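Long-range contact in dihydropyrimidinase (Brevibacillus agri, PDB 3SFW), which probably catalyses the zinc-dependent, reversible hydrolytic ring opening of dihydropyrimidines to N-carbamoyl-beta-amino acids: residues F152-N157 and Q181-N186. Residues are numbered along the deposited sequence; the frame is centred on the assembly and turned at random.
Sequences FMAYKN and QVHAEN. With ZN (zinc ion), chain D.
Tyr155 reaches over one face of the His183 imidazole, its CE2 lying 3.5 Å from His183 CE1, with the two rings inclined at 58°. On the same side, Phe152 CD2 comes in obliquely against His183 CB at 3.7 Å, and the small methyl of Ala154 fits near CD2 and NE2 of the ring. Polar bonds fix the ring's rotation. With CG anti to the backbone N (chi1 175°), His183 directs ND1 to a zinc ion at 2.2 Å, while NE2 donates to Glu185 OE1 at 2.6 Å, nearly in the ring plane; this carboxylate, also paired with Arg212, probably makes the imidazole a stronger zinc ligand. Such histidines, at the C-terminal ends of barrel strands, are characteristic of the amidohydrolase TIM barrel; His183 stands at that end of the strand that begins at residue 180 and shares its zinc with carboxylated Lys150 and His239. Tyr155 OH bonds zinc-bound water 1 at 2.6 Å, and a phenylalanine here would probably keep the ring packing but leave that water without its hydroxyl partner. Between the backbones, Met153 N donates to His183 O at 3.0 Å within a single beta bridge. Met153's flexible thioether, bent at chi3, packs its SD 4.1 Å from Ala184 CB, near Leu166 of helix 163-176.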
# COMPACT_ATOMS: atom_id res chain seq x y z
N PHE A 152 11.35 23.69 9.52
CA PHE A 152 10.34 23.33 10.50
C PHE A 152 8.95 23.48 9.88
O PHE A 152 8.66 24.48 9.30
CB PHE A 152 10.48 24.27 11.73
CG PHE A 152 11.72 24.01 12.54
CD1 PHE A 152 12.88 24.78 12.34
CD2 PHE A 152 11.72 23.05 13.54
CE1 PHE A 152 14.03 24.54 13.06
CE2 PHE A 152 12.86 22.85 14.32
CZ PHE A 152 14.03 23.58 14.05
N MET A 153 8.13 22.43 9.95
CA MET A 153 6.80 22.49 9.31
C MET A 153 5.75 22.77 10.37
O MET A 153 4.57 22.94 10.03
CB MET A 153 6.50 21.17 8.59
CG MET A 153 7.54 20.86 7.50
SD MET A 153 7.32 19.27 6.68
CE MET A 153 6.00 19.64 5.48
N ALA A 154 6.18 22.80 11.63
CA ALA A 154 5.31 23.18 12.74
C ALA A 154 5.91 24.36 13.51
O ALA A 154 6.82 25.04 13.00
CB ALA A 154 5.03 21.96 13.66
N TYR A 155 5.36 24.64 14.70
CA TYR A 155 5.73 25.84 15.50
C TYR A 155 5.36 27.13 14.79
O TYR A 155 6.19 28.01 14.56
CB TYR A 155 7.23 25.81 15.87
CG TYR A 155 7.67 24.54 16.57
CD1 TYR A 155 7.19 24.18 17.83
CD2 TYR A 155 8.63 23.72 15.98
CE1 TYR A 155 7.64 22.98 18.47
CE2 TYR A 155 9.08 22.57 16.61
CZ TYR A 155 8.60 22.20 17.82
OH TYR A 155 9.11 21.06 18.42
N LYS A 156 4.10 27.23 14.40
CA LYS A 156 3.60 28.44 13.73
C LYS A 156 3.97 29.76 14.46
O LYS A 156 3.95 29.85 15.71
CB LYS A 156 2.06 28.32 13.59
CG LYS A 156 1.44 29.40 12.71
CD LYS A 156 -0.10 29.30 12.74
CE LYS A 156 -0.75 29.89 11.47
NZ LYS A 156 -2.09 29.22 11.21
N ASN A 157 4.38 30.75 13.67
CA ASN A 157 4.75 32.05 14.20
C ASN A 157 6.02 32.05 15.05
O ASN A 157 6.38 33.07 15.63
CB ASN A 157 3.60 32.65 15.03
CG ASN A 157 2.33 32.90 14.20
OD1 ASN A 157 2.40 33.38 13.05
ND2 ASN A 157 1.19 32.51 14.74
N GLN A 181 16.60 18.51 6.09
CA GLN A 181 15.96 17.90 7.24
C GLN A 181 14.60 18.55 7.43
O GLN A 181 14.49 19.76 7.30
CB GLN A 181 16.77 18.20 8.46
CG GLN A 181 18.12 17.48 8.48
CD GLN A 181 19.02 18.11 9.50
OE1 GLN A 181 19.35 17.49 10.55
NE2 GLN A 181 19.40 19.30 9.25
N VAL A 182 13.58 17.76 7.78
CA VAL A 182 12.33 18.38 8.21
C VAL A 182 11.92 17.95 9.61
O VAL A 182 11.92 16.77 9.90
CB VAL A 182 11.20 18.06 7.21
CG1 VAL A 182 9.89 18.28 7.81
CG2 VAL A 182 11.38 18.88 5.93
N HIS A 183 11.34 18.90 10.36
CA HIS A 183 10.45 18.60 11.49
C HIS A 183 9.04 18.52 10.88
O HIS A 183 8.47 19.55 10.50
CB HIS A 183 10.49 19.75 12.56
CG HIS A 183 9.49 19.56 13.67
ND1 HIS A 183 9.86 19.39 14.99
CD2 HIS A 183 8.13 19.47 13.63
CE1 HIS A 183 8.76 19.24 15.72
NE2 HIS A 183 7.70 19.26 14.92
N ALA A 184 8.50 17.30 10.78
CA ALA A 184 7.28 17.09 9.96
C ALA A 184 6.06 16.90 10.87
O ALA A 184 5.64 15.77 11.13
CB ALA A 184 7.45 15.85 9.01
N GLU A 185 5.43 18.01 11.25
CA GLU A 185 4.02 17.96 11.74
C GLU A 185 3.31 19.10 11.03
O GLU A 185 3.93 20.18 10.84
CB GLU A 185 3.91 18.23 13.25
CG GLU A 185 4.65 17.22 14.16
CD GLU A 185 4.60 17.67 15.60
OE1 GLU A 185 5.34 18.65 15.95
OE2 GLU A 185 3.74 17.11 16.34
N ASN A 186 2.01 18.94 10.79
CA ASN A 186 1.29 20.06 10.15
C ASN A 186 1.05 21.18 11.15
O ASN A 186 0.21 21.06 12.07
CB ASN A 186 -0.01 19.58 9.49
CG ASN A 186 -0.65 20.67 8.67
OD1 ASN A 186 -1.00 21.73 9.20
ND2 ASN A 186 -0.80 20.43 7.39
ZN ZN D . 11.75 19.00 16.04
O HOH W 1 10.75 19.03 18.05
O HOH W 2 11.99 20.92 16.87